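Local atomic coordinates of endoglucanase family 5 (Clostridium acetobutylicum ATCC 824, PDB entry 6PZ7), a protein that probably hydrolyses internal beta-1,4 links in cellulose and related plant polysaccharides, as a broad-specificity endoglucanase of glycoside hydrolase subfamily GH5_4. Residues T55-V60 and S219-A224; N112-S117 and R164-K169; E146-I149 and E155-G158; V192-A197 and T201-D206; V265-F270 and K286-D291. All blocks are in the same frame, centred on the assembly; numbering follows the deposited sequence.

How the contacts relate
The chain folds as an eight-stranded TIM barrel, and the contacts open in chain order. Contact 1 closes the longest loop, from strand 55-58 across the barrel interior to strand 216-221. Contacts 2, 3 and 4 fall within it. Contact 2 joins two neighbouring outer helices, 111-132 and 161-180. Contact 3 lies inside contact 2 and folds up the loop between strand 139-142 and helix 161-180. Contact 4 follows contact 2 and ties the loop after strand 190-193 to helix 201-206. Contact 5 comes after contact 1 and packs helix 278-294 on strand 265-270. None of the loops cross. Glu-146, His-221, Arg-57 and Gln-269 join contacts 1, 3 and 5 at the barrel mouth.

Contact 1 (T55-V60 and S219-A224); sequences TVRIPV and SLHMYA
Arg-57 and His-221 are the two residues that touch. NH2 of Arg-57 lies 3.4 Å from both NE2 and CE1 of His-221. The angle at the nitrogens is poor, so this is van der Waals contact and not a hydrogen bond. The arginine nitrogen comes to the edge of the imidazole, near its plane. The guanidinium stands almost upright to the ring, with planes 80° apart. Arg-57 is extended from CG to NE, with CG anti to the backbone N (chi1 178°), and this carries its head group away from its own strand.

The two side chains meet inside a TIM barrel. Strands 55-58 and 216-221 are the second and sixth of the eight, and neither neighbours the other in the sheet. Their backbones stay well apart: CA of Arg-57 and CA of Ser-219, the nearest pair, are 11.9 Å from each other.

The hydrogen bonds run to other residues. Arg-57 NH1 is bonded to Asn-21 and Gln-269, and NH2 to Gln-142 and Asn-145. The Gln-269 bond belongs to the deposited variant; the reference sequence has glutamate there. Partners at both terminal nitrogens fix the rotation of the guanidinium. The pair lies at the C-terminal end of the barrel, where family 5 enzymes have their active site. His-221 ND1 is bonded to OE2 of Glu-146, the probable acid/base, and probably positions it.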
# COMPACT_ATOMS: atom_id res chain seq x y z
N THR A 55 -1.07 -10.99 -5.12
CA THR A 55 -1.51 -9.60 -5.10
C THR A 55 -0.41 -8.72 -5.67
O THR A 55 0.78 -8.91 -5.35
CB THR A 55 -1.77 -9.14 -3.65
OG1 THR A 55 -2.82 -9.90 -3.09
CG2 THR A 55 -2.16 -7.68 -3.56
N VAL A 56 -0.79 -7.74 -6.49
CA VAL A 56 0.08 -6.63 -6.86
C VAL A 56 -0.58 -5.35 -6.40
O VAL A 56 -1.74 -5.08 -6.73
CB VAL A 56 0.35 -6.61 -8.38
CG1 VAL A 56 1.13 -5.38 -8.75
CG2 VAL A 56 1.09 -7.88 -8.78
N ARG A 57 0.16 -4.56 -5.65
CA ARG A 57 -0.26 -3.21 -5.31
C ARG A 57 0.30 -2.27 -6.37
O ARG A 57 1.48 -2.35 -6.73
CB ARG A 57 0.18 -2.82 -3.89
CG ARG A 57 -0.19 -1.38 -3.46
CD ARG A 57 -0.12 -1.26 -1.97
NE ARG A 57 -0.37 0.08 -1.42
CZ ARG A 57 0.56 0.96 -1.11
NH1 ARG A 57 1.84 0.79 -1.42
NH2 ARG A 57 0.23 2.03 -0.42
N ILE A 58 -0.57 -1.41 -6.89
CA ILE A 58 -0.30 -0.48 -7.98
C ILE A 58 -0.44 0.93 -7.41
O ILE A 58 -1.52 1.55 -7.47
CB ILE A 58 -1.26 -0.70 -9.16
CG1 ILE A 58 -1.25 -2.15 -9.65
CG2 ILE A 58 -0.89 0.26 -10.29
CD1 ILE A 58 -2.37 -2.50 -10.62
N PRO A 59 0.62 1.47 -6.82
CA PRO A 59 0.55 2.84 -6.33
C PRO A 59 0.42 3.79 -7.50
O PRO A 59 1.13 3.67 -8.49
CB PRO A 59 1.88 3.01 -5.60
CG PRO A 59 2.75 1.93 -6.05
CD PRO A 59 1.91 0.81 -6.54
N VAL A 60 -0.46 4.76 -7.38
CA VAL A 60 -0.68 5.75 -8.43
C VAL A 60 -0.70 7.14 -7.82
O VAL A 60 -1.52 7.42 -6.94
CB VAL A 60 -1.98 5.52 -9.23
CG1 VAL A 60 -2.14 6.59 -10.31
CG2 VAL A 60 -1.99 4.12 -9.84
N SER A 219 -5.22 -0.46 6.28
CA SER A 219 -3.90 -0.43 5.66
C SER A 219 -2.85 0.15 6.60
O SER A 219 -3.00 1.28 7.08
CB SER A 219 -3.98 0.47 4.42
OG SER A 219 -2.68 0.62 3.87
N LEU A 220 -1.79 -0.62 6.83
CA LEU A 220 -0.65 -0.19 7.64
C LEU A 220 0.63 -0.45 6.87
O LEU A 220 0.70 -1.39 6.06
CB LEU A 220 -0.60 -0.95 8.99
CG LEU A 220 -1.85 -0.84 9.85
CD1 LEU A 220 -1.74 -1.80 11.02
CD2 LEU A 220 -2.08 0.58 10.33
N HIS A 221 1.65 0.38 7.08
CA HIS A 221 2.97 0.19 6.47
C HIS A 221 3.96 0.03 7.61
O HIS A 221 3.89 0.78 8.60
CB HIS A 221 3.37 1.36 5.59
CG HIS A 221 2.46 1.54 4.42
ND1 HIS A 221 2.54 2.64 3.60
CD2 HIS A 221 1.44 0.78 3.93
CE1 HIS A 221 1.61 2.54 2.65
NE2 HIS A 221 0.92 1.43 2.84
N MET A 222 4.85 -0.96 7.54
CA MET A 222 5.74 -1.24 8.66
C MET A 222 7.04 -1.89 8.18
O MET A 222 7.14 -3.12 8.02
CB MET A 222 5.01 -2.13 9.67
CG MET A 222 5.78 -2.28 10.99
SD MET A 222 4.98 -3.16 12.33
CE MET A 222 5.33 -4.82 11.84
N TYR A 223 8.05 -1.06 8.01
CA TYR A 223 9.36 -1.49 7.56
C TYR A 223 10.21 -1.78 8.79
O TYR A 223 11.15 -1.07 9.14
CB TYR A 223 10.02 -0.44 6.69
CG TYR A 223 9.38 -0.16 5.35
CD1 TYR A 223 9.97 -0.60 4.19
CD2 TYR A 223 8.20 0.61 5.24
CE1 TYR A 223 9.44 -0.29 2.95
CE2 TYR A 223 7.66 0.92 4.00
CZ TYR A 223 8.29 0.47 2.86
OH TYR A 223 7.80 0.79 1.62
N ALA A 224 9.85 -2.82 9.48
CA ALA A 224 10.45 -3.16 10.77
C ALA A 224 11.51 -4.25 10.63
O ALA A 224 11.39 -5.14 9.77
CB ALA A 224 9.37 -3.66 11.74

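Contact 2 (N112-S117 and R164-K169); sequences NKEAAS and RDVINK
Lys-169 NZ forms a salt bridge with the carboxylate of Glu-114, 2.9 Å from NZ to Glu-114 OE1. It joins two neighbouring outer helices of the TIM barrel, 111-132 and 161-180. Both residues were modelled in two conformers, and the copies described here may not occur together. Lys-169 CD would lie only 2.9 Å from Glu-114 OE2, too close for a carbon and an oxygen. The exact geometry is therefore doubtful, above all a second, weak bond from NZ to OE2.

Glu-114 is stretched out, with CG anti to the backbone N (chi1 177°), and it reaches across to the second helix. Lys-169 is also extended, and the two chains cross at about a right angle.

Val-166 is buried and points at the first helix. Its backbone is the closest to Glu-114, with the two CA atoms 6.8 Å apart. Tyr-111, just before the first segment, touches both Val-166 and Lys-169, and its hydroxyl is hydrogen-bonded to Asp-165. The two methyls of Val-166 divide the work: CG1 packs on the aliphatic part of Glu-114, 3.9 Å from its CG, and CG2 meets the carboxylate, 3.8 Å from Glu-114 OE1.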
# COMPACT_ATOMS: atom_id res chain seq x y z
N ASN A 112 -8.15 23.44 8.76
CA ASN A 112 -8.15 24.59 7.87
C ASN A 112 -8.25 24.17 6.41
O ASN A 112 -8.96 24.83 5.64
CB ASN A 112 -6.87 25.37 8.12
CG ASN A 112 -6.67 26.50 7.15
OD1 ASN A 112 -5.67 26.50 6.40
ND2 ASN A 112 -7.56 27.45 7.14
N LYS A 113 -7.56 23.09 6.00
CA LYS A 113 -7.55 22.65 4.60
C LYS A 113 -8.60 21.59 4.31
O LYS A 113 -8.76 21.21 3.12
CB LYS A 113 -6.18 22.10 4.20
CG LYS A 113 -5.04 23.11 4.32
CD LYS A 113 -5.01 24.19 3.26
CE LYS A 113 -3.64 24.90 3.28
NZ LYS A 113 -3.59 26.13 2.43
N GLU A 114 -9.35 21.14 5.31
CA GLU A 114 -10.20 19.96 5.17
C GLU A 114 -11.25 20.15 4.07
O GLU A 114 -11.47 19.24 3.28
CB GLU A 114 -10.87 19.66 6.51
CG GLU A 114 -11.86 18.51 6.51
CD GLU A 114 -12.67 18.48 7.78
OE1 GLU A 114 -12.14 18.91 8.84
OE2 GLU A 114 -13.85 18.08 7.71
N ALA A 115 -11.95 21.28 4.05
CA ALA A 115 -13.07 21.42 3.11
C ALA A 115 -12.58 21.34 1.68
O ALA A 115 -13.21 20.67 0.84
CB ALA A 115 -13.80 22.75 3.36
N ALA A 116 -11.48 22.00 1.35
CA ALA A 116 -11.02 21.99 -0.03
C ALA A 116 -10.48 20.63 -0.43
O ALA A 116 -10.71 20.14 -1.55
CB ALA A 116 -9.93 23.05 -0.24
N SER A 117 -9.76 19.96 0.48
CA SER A 117 -9.27 18.62 0.21
C SER A 117 -10.41 17.61 0.08
O SER A 117 -10.38 16.75 -0.80
CB SER A 117 -8.31 18.14 1.31
OG SER A 117 -7.04 18.79 1.25
N ARG A 164 -5.32 13.20 12.72
CA ARG A 164 -5.98 11.89 12.77
C ARG A 164 -7.49 12.01 12.57
O ARG A 164 -8.11 11.20 11.87
CB ARG A 164 -5.61 11.17 14.07
CG ARG A 164 -4.15 10.78 14.14
CD ARG A 164 -3.81 9.91 15.31
NE ARG A 164 -4.02 10.54 16.62
CZ ARG A 164 -3.10 11.18 17.31
NH1 ARG A 164 -1.88 11.35 16.82
NH2 ARG A 164 -3.40 11.69 18.50
N ASP A 165 -8.09 13.04 13.18
CA ASP A 165 -9.51 13.32 12.98
C ASP A 165 -9.82 13.58 11.52
O ASP A 165 -10.74 12.97 10.94
CB ASP A 165 -9.90 14.50 13.88
CG ASP A 165 -11.37 14.76 13.96
OD1 ASP A 165 -12.22 13.87 13.62
OD2 ASP A 165 -11.72 15.89 14.38
N VAL A 166 -9.06 14.46 10.89
CA VAL A 166 -9.32 14.81 9.49
C VAL A 166 -9.10 13.61 8.57
O VAL A 166 -9.86 13.42 7.61
CB VAL A 166 -8.52 16.05 9.07
CG1 VAL A 166 -8.75 16.36 7.59
CG2 VAL A 166 -8.92 17.26 9.94
N ILE A 167 -8.11 12.77 8.83
CA ILE A 167 -7.96 11.58 8.00
C ILE A 167 -9.19 10.71 8.07
O ILE A 167 -9.59 10.10 7.07
CB ILE A 167 -6.69 10.83 8.36
CG1 ILE A 167 -5.49 11.65 7.85
CG2 ILE A 167 -6.72 9.39 7.82
CD1 ILE A 167 -4.24 11.27 8.43
N ASN A 168 -9.83 10.59 9.23
CA ASN A 168 -11.05 9.80 9.28
C ASN A 168 -12.11 10.38 8.34
O ASN A 168 -12.84 9.64 7.68
CB ASN A 168 -11.59 9.73 10.70
CG ASN A 168 -10.75 8.84 11.61
OD1 ASN A 168 -10.15 7.85 11.16
ND2 ASN A 168 -10.72 9.14 12.88
N LYS A 169 -12.20 11.72 8.29
CA LYS A 169 -13.15 12.36 7.39
C LYS A 169 -12.78 12.11 5.93
O LYS A 169 -13.66 11.85 5.10
CB LYS A 169 -13.20 13.87 7.69
CG LYS A 169 -13.50 14.24 9.16
CD LYS A 169 -13.52 15.76 9.34
CE LYS A 169 -13.61 16.17 10.79
NZ LYS A 169 -13.66 17.67 10.94

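Contact 3 (E146-I149 and E155-G158); sequences EPRI and EWNG. With EDO (1,2-ethanediol), chain C.
Glu-155 meets Arg-148 at the edge of its guanidinium, and Trp-156 covers one face. The salt bridge from Arg-148 NE to Glu-155 OE2 is 2.8 Å, with an N-H...O angle of 161°. It uses the anti lone pair of OE2, and the carboxylate is nearly coplanar with the guanidinium. Water 1 adds a second link, accepting from Arg-148 NH2 and donating to Glu-155 OE2.

The Trp-156 ring is tilted 29° from the guanidinium. Its CH2 is 3.4 Å from Arg-148 NE. The CD methylene of Arg-148 makes a CH-pi contact with the six-membered ring, 4.2 Å from CD to the centroid.

Both segments belong to the loop after the fourth barrel strand. Asn-145, Glu-146 and Pro-147 fit the Asn-Glu-Pro motif of family 5, in which the glutamate is the acid/base, so Glu-146 probably has that role here. Arg-148 NH1 donates to Glu-146 O at 2.9 Å. This bond and the NE bond both lie near the guanidinium plane and together fix its rotation.

OE1 of Glu-146 meets the ring edge 3.4 Å from CH2 of Trp-156. An ethanediol, probably from the crystallisation liquor, gives 2.6 Å hydrogen bonds from O1 to Glu-146 OE1 and from O2 to Glu-146 OE2.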
# COMPACT_ATOMS: atom_id res chain seq x y z
N GLU A 146 -0.17 7.34 2.56
CA GLU A 146 0.39 7.73 3.86
C GLU A 146 -0.03 9.17 4.15
O GLU A 146 0.78 10.11 4.13
CB GLU A 146 1.90 7.60 3.84
CG GLU A 146 2.32 6.13 3.74
CD GLU A 146 3.79 5.89 3.77
OE1 GLU A 146 4.58 6.87 3.79
OE2 GLU A 146 4.23 4.71 3.73
N PRO A 147 -1.33 9.40 4.33
CA PRO A 147 -1.81 10.78 4.45
C PRO A 147 -1.24 11.41 5.71
O PRO A 147 -1.29 10.83 6.80
CB PRO A 147 -3.33 10.62 4.54
CG PRO A 147 -3.56 9.22 5.10
CD PRO A 147 -2.42 8.40 4.46
N ARG A 148 -0.72 12.62 5.59
CA ARG A 148 0.06 13.22 6.66
C ARG A 148 0.36 14.67 6.32
O ARG A 148 0.06 15.14 5.21
CB ARG A 148 1.36 12.44 6.84
CG ARG A 148 2.35 12.60 5.68
CD ARG A 148 3.44 11.54 5.72
NE ARG A 148 4.49 11.78 4.74
CZ ARG A 148 4.40 11.46 3.47
NH1 ARG A 148 3.36 10.85 2.97
NH2 ARG A 148 5.42 11.78 2.66
N ILE A 149 0.97 15.36 7.28
CA ILE A 149 1.46 16.73 7.11
C ILE A 149 2.97 16.69 6.94
O ILE A 149 3.72 16.47 7.91
CB ILE A 149 1.04 17.64 8.27
CG1 ILE A 149 -0.49 17.63 8.43
CG2 ILE A 149 1.59 19.06 8.05
CD1 ILE A 149 -1.23 18.19 7.32
N GLU A 155 5.11 13.94 11.75
CA GLU A 155 4.91 13.27 10.48
C GLU A 155 5.11 11.77 10.56
O GLU A 155 4.32 11.01 9.97
CB GLU A 155 5.84 13.90 9.43
CG GLU A 155 5.70 13.32 8.05
CD GLU A 155 6.63 13.90 6.99
OE1 GLU A 155 7.42 14.81 7.31
OE2 GLU A 155 6.52 13.43 5.81
N TRP A 156 6.17 11.33 11.22
CA TRP A 156 6.49 9.91 11.32
C TRP A 156 6.24 9.34 12.72
O TRP A 156 6.73 8.25 13.04
CB TRP A 156 7.91 9.66 10.83
CG TRP A 156 8.06 10.10 9.38
CD1 TRP A 156 8.87 11.11 8.92
CD2 TRP A 156 7.35 9.61 8.23
NE1 TRP A 156 8.71 11.25 7.56
CE2 TRP A 156 7.81 10.33 7.11
CE3 TRP A 156 6.38 8.61 8.04
CZ2 TRP A 156 7.32 10.09 5.82
CZ3 TRP A 156 5.92 8.37 6.75
CH2 TRP A 156 6.38 9.09 5.67
N ASN A 157 5.46 10.03 13.52
CA ASN A 157 5.12 9.64 14.88
C ASN A 157 3.62 9.44 15.09
O ASN A 157 3.14 9.45 16.24
CB ASN A 157 5.65 10.69 15.88
CG ASN A 157 7.12 10.72 15.90
OD1 ASN A 157 7.76 9.65 15.99
ND2 ASN A 157 7.68 11.89 15.83
N GLY A 158 2.86 9.29 14.04
CA GLY A 158 1.44 9.07 14.16
C GLY A 158 0.60 10.33 14.16
O GLY A 158 -0.60 10.26 14.41
C1 EDO C . 7.99 5.75 3.84
O1 EDO C . 7.05 6.40 2.97
C2 EDO C . 7.68 4.27 3.97
O2 EDO C . 6.53 4.07 4.80
O HOH W 1 7.85 13.13 3.48

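Contact 4 (V192-A197 and T201-D206); sequences VPTYAA and TAAMND. With EDO (1,2-ethanediol), chain D.
Thr-194 and Ala-203 face each other directly, CB to CB, 4.1 Å apart. The CG2 methyl of Thr-194 lies over the helix backbone, 3.4 Å from Ala-203 O. It also lies 4.4 Å from Met-204 CG, although Met-204 leaves its backbone in the other direction and reaches Leu-220. Thr-194 CG2 is anti to its own carbonyl carbon. The same rotation (chi1 56°) places OG1 for a hydrogen bond to the backbone O of Ser-198, in the link between the segments.

Tyr-195 sets out toward the helix, but its ring turns off. The ring packs on Ile-167 of helix 161-180, and OH is bonded to Ile-149 N. Its main contribution here is backbone: Tyr-195 O lies 4.3 Å from Ala-203 CB.

The contact lies at the strand-to-helix connection of a beta-alpha-beta unit of the TIM barrel: strand 190-193, helix 201-206, strand 216-221. A type II beta turn, with Tyr-195 and Ala-196 at its centre, is closed by Ala-197 N bonding to Thr-194 O at 2.9 Å.

Methyls pack against one another and on backbone carbonyls, with no direct hydrogen bond between the segments. One water links them, donating to Ala-203 O at 2.8 Å and accepting from Tyr-195 N at 2.9 Å.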
# COMPACT_ATOMS: atom_id res chain seq x y z
N VAL A 192 -8.25 1.38 3.95
CA VAL A 192 -8.11 2.74 4.48
C VAL A 192 -6.96 2.77 5.48
O VAL A 192 -6.87 1.87 6.33
CB VAL A 192 -9.39 3.26 5.15
CG1 VAL A 192 -10.53 3.27 4.15
CG2 VAL A 192 -9.78 2.50 6.44
N PRO A 193 -6.06 3.76 5.39
CA PRO A 193 -4.94 3.84 6.34
C PRO A 193 -5.24 4.70 7.55
O PRO A 193 -6.11 5.58 7.53
CB PRO A 193 -3.83 4.51 5.49
CG PRO A 193 -4.63 5.50 4.64
CD PRO A 193 -5.91 4.75 4.29
N THR A 194 -4.44 4.47 8.60
CA THR A 194 -4.19 5.41 9.68
C THR A 194 -3.41 6.61 9.12
O THR A 194 -2.93 6.61 7.98
CB THR A 194 -3.37 4.71 10.76
OG1 THR A 194 -2.20 4.23 10.11
CG2 THR A 194 -4.11 3.56 11.43
N TYR A 195 -3.18 7.60 9.98
CA TYR A 195 -2.26 8.71 9.68
C TYR A 195 -0.92 8.10 9.27
O TYR A 195 -0.34 7.30 10.00
CB TYR A 195 -2.06 9.57 10.95
CG TYR A 195 -1.14 10.76 10.69
CD1 TYR A 195 0.22 10.63 10.68
CD2 TYR A 195 -1.67 12.03 10.46
CE1 TYR A 195 1.07 11.69 10.42
CE2 TYR A 195 -0.83 13.11 10.19
CZ TYR A 195 0.53 12.94 10.19
OH TYR A 195 1.39 14.00 9.92
N ALA A 196 -0.44 8.48 8.08
CA ALA A 196 0.81 8.02 7.48
C ALA A 196 0.89 6.51 7.30
O ALA A 196 1.99 5.98 7.13
CB ALA A 196 2.03 8.56 8.23
N ALA A 197 -0.22 5.80 7.38
CA ALA A 197 -0.24 4.34 7.46
C ALA A 197 0.59 3.84 8.63
O ALA A 197 1.12 2.73 8.63
CB ALA A 197 0.13 3.66 6.13
N THR A 201 0.73 3.76 18.27
CA THR A 201 -0.42 3.45 19.12
C THR A 201 -1.58 4.43 18.91
O THR A 201 -2.72 4.01 18.72
CB THR A 201 0.02 3.42 20.59
OG1 THR A 201 1.10 2.48 20.71
CG2 THR A 201 -1.14 3.05 21.51
N ALA A 202 -1.31 5.73 18.92
CA ALA A 202 -2.38 6.71 18.81
C ALA A 202 -2.99 6.70 17.41
O ALA A 202 -4.19 6.97 17.24
CB ALA A 202 -1.92 8.12 19.14
N ALA A 203 -2.17 6.46 16.38
CA ALA A 203 -2.69 6.38 15.02
C ALA A 203 -3.68 5.23 14.89
O ALA A 203 -4.75 5.37 14.28
CB ALA A 203 -1.53 6.26 14.04
N MET A 204 -3.33 4.07 15.43
CA MET A 204 -4.23 2.94 15.36
C MET A 204 -5.45 3.16 16.24
O MET A 204 -6.56 2.79 15.85
CB MET A 204 -3.51 1.64 15.74
CG MET A 204 -2.33 1.32 14.81
SD MET A 204 -1.80 -0.42 14.87
CE MET A 204 -1.35 -0.54 16.60
N ASN A 205 -5.29 3.79 17.41
CA ASN A 205 -6.43 3.97 18.31
C ASN A 205 -7.46 4.95 17.78
O ASN A 205 -8.66 4.80 18.03
CB ASN A 205 -5.95 4.44 19.68
CG ASN A 205 -5.43 3.30 20.54
OD1 ASN A 205 -5.72 2.13 20.30
ND2 ASN A 205 -4.67 3.66 21.57
N ASP A 206 -7.03 5.95 17.02
CA ASP A 206 -7.93 7.00 16.58
C ASP A 206 -8.61 6.71 15.25
O ASP A 206 -9.54 7.44 14.88
CB ASP A 206 -7.25 8.37 16.53
CG ASP A 206 -7.04 9.00 17.90
OD1 ASP A 206 -7.52 8.44 18.92
OD2 ASP A 206 -6.41 10.10 17.94
C1 EDO D . 6.03 4.56 7.73
O1 EDO D . 6.60 3.38 7.19
C2 EDO D . 4.57 4.28 8.06
O2 EDO D . 4.12 5.51 8.61
O HOH W 2 -4.76 7.54 12.44

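Contact 5 (V265-F270 and K286-D291); sequences VVIGQF and KFYVSD. Unlike the reference sequence in segment 265-270: Gln-269 (reference Glu).
Ile-267 is the first residue of strand 265-270 to touch the helix. Its CG2 methyl lies 3.5 Å from Tyr-288 OH. Its CD1 comes to the edge of the tyrosine ring, 4.0 Å from Tyr-288 CE2. The hydroxyl is polar, but it is hydrogen-bonded to Met-222 O, on the chain just past the neighbouring strand.

The backbone departs locally from extended geometry at Gly-268, which puts Ile-267 and Phe-270 on the same side, facing the helix.

Strand and helix belong to the beta-alpha-beta unit 265-270, 278-294, 298-303 of the TIM barrel. The short segments run nearly antiparallel, at 154°, with axes 11.8 Å apart.

Gln-269 points away from the helix, into the barrel. The reference sequence has glutamate at this position, at the end of the seventh strand, and that glutamate is probably the family 5 nucleophile.

Phe-270 makes the widest contact of the strand residues. Its CG lies between the backbone N and the carbonyl carbon (chi1 81°), which brings the ring over Tyr-288. CD2 sits over the centre of the Tyr-288 ring, with Phe-270 CD2 3.6 Å from Tyr-288 CE1. The rings meet obliquely, with centroids 4.4 Å apart and planes at 41°. Further out, Phe-270 CZ meets Val-289 CG2 at 3.7 Å. Trp-301 adds an edge-to-face ring contact with Phe-270.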
# COMPACT_ATOMS: atom_id res chain seq x y z
N VAL A 265 -6.60 -6.54 8.40
CA VAL A 265 -5.46 -5.67 8.16
C VAL A 265 -4.62 -6.23 7.03
O VAL A 265 -4.31 -7.43 7.01
CB VAL A 265 -4.57 -5.56 9.42
CG1 VAL A 265 -3.31 -4.74 9.14
CG2 VAL A 265 -5.35 -4.96 10.58
N VAL A 266 -4.19 -5.35 6.12
CA VAL A 266 -3.12 -5.63 5.17
C VAL A 266 -1.97 -4.68 5.47
O VAL A 266 -2.16 -3.46 5.53
CB VAL A 266 -3.62 -5.44 3.71
CG1 VAL A 266 -2.48 -5.45 2.72
CG2 VAL A 266 -4.66 -6.52 3.38
N ILE A 267 -0.78 -5.24 5.61
CA ILE A 267 0.46 -4.46 5.67
C ILE A 267 0.86 -4.24 4.22
O ILE A 267 1.49 -5.09 3.57
CB ILE A 267 1.53 -5.13 6.52
CG1 ILE A 267 1.07 -5.16 7.99
CG2 ILE A 267 2.85 -4.40 6.36
CD1 ILE A 267 1.98 -5.95 8.93
N GLY A 268 0.47 -3.09 3.66
CA GLY A 268 0.61 -2.84 2.25
C GLY A 268 1.98 -2.44 1.80
O GLY A 268 2.22 -2.40 0.58
N GLN A 269 2.89 -2.15 2.72
CA GLN A 269 4.31 -1.97 2.44
C GLN A 269 5.11 -2.53 3.61
O GLN A 269 4.90 -2.14 4.77
CB GLN A 269 4.72 -0.52 2.25
CG GLN A 269 4.00 0.19 1.09
CD GLN A 269 4.44 1.60 0.81
OE1 GLN A 269 3.73 2.34 0.09
NE2 GLN A 269 5.50 2.03 1.38
N PHE A 270 6.09 -3.37 3.28
CA PHE A 270 7.20 -3.73 4.18
C PHE A 270 8.38 -4.04 3.27
O PHE A 270 8.24 -4.15 2.06
CB PHE A 270 6.86 -4.88 5.11
CG PHE A 270 6.97 -6.28 4.51
CD1 PHE A 270 6.21 -6.69 3.44
CD2 PHE A 270 7.85 -7.21 5.08
CE1 PHE A 270 6.32 -7.95 2.91
CE2 PHE A 270 7.95 -8.48 4.56
CZ PHE A 270 7.18 -8.86 3.48
N LYS A 286 11.19 -14.19 6.13
CA LYS A 286 10.56 -15.46 6.46
C LYS A 286 9.75 -15.34 7.75
O LYS A 286 8.59 -15.77 7.81
CB LYS A 286 11.62 -16.54 6.61
CG LYS A 286 11.04 -17.91 6.89
CD LYS A 286 12.14 -18.98 6.93
CE LYS A 286 11.56 -20.35 7.26
NZ LYS A 286 12.50 -21.46 6.91
N PHE A 287 10.35 -14.77 8.80
CA PHE A 287 9.67 -14.63 10.08
C PHE A 287 8.52 -13.64 9.97
O PHE A 287 7.42 -13.91 10.48
CB PHE A 287 10.64 -14.20 11.17
CG PHE A 287 10.02 -14.17 12.53
CD1 PHE A 287 9.88 -15.34 13.27
CD2 PHE A 287 9.53 -13.00 13.06
CE1 PHE A 287 9.28 -15.31 14.51
CE2 PHE A 287 8.92 -12.99 14.31
CZ PHE A 287 8.79 -14.13 15.02
N TYR A 288 8.72 -12.52 9.28
CA TYR A 288 7.69 -11.50 9.17
C TYR A 288 6.46 -12.07 8.50
O TYR A 288 5.35 -11.96 9.02
CB TYR A 288 8.28 -10.31 8.40
CG TYR A 288 7.56 -8.99 8.44
CD1 TYR A 288 8.27 -7.82 8.65
CD2 TYR A 288 6.20 -8.89 8.20
CE1 TYR A 288 7.64 -6.55 8.64
CE2 TYR A 288 5.54 -7.63 8.21
CZ TYR A 288 6.27 -6.49 8.43
OH TYR A 288 5.57 -5.29 8.40
N VAL A 289 6.62 -12.68 7.32
CA VAL A 289 5.47 -13.18 6.58
C VAL A 289 4.79 -14.31 7.35
O VAL A 289 3.56 -14.36 7.42
CB VAL A 289 5.87 -13.58 5.15
CG1 VAL A 289 4.73 -14.27 4.44
CG2 VAL A 289 6.39 -12.40 4.38
N SER A 290 5.57 -15.24 7.93
CA SER A 290 4.93 -16.38 8.60
C SER A 290 4.23 -15.94 9.88
O SER A 290 3.11 -16.39 10.16
CB SER A 290 5.96 -17.47 8.87
OG SER A 290 6.97 -17.04 9.75
N ASP A 291 4.84 -15.07 10.66
CA ASP A 291 4.19 -14.60 11.89
C ASP A 291 2.97 -13.74 11.57
O ASP A 291 1.92 -13.86 12.21
CB ASP A 291 5.20 -13.84 12.75
CG ASP A 291 4.77 -13.70 14.19
OD1 ASP A 291 3.92 -14.49 14.65
OD2 ASP A 291 5.30 -12.81 14.87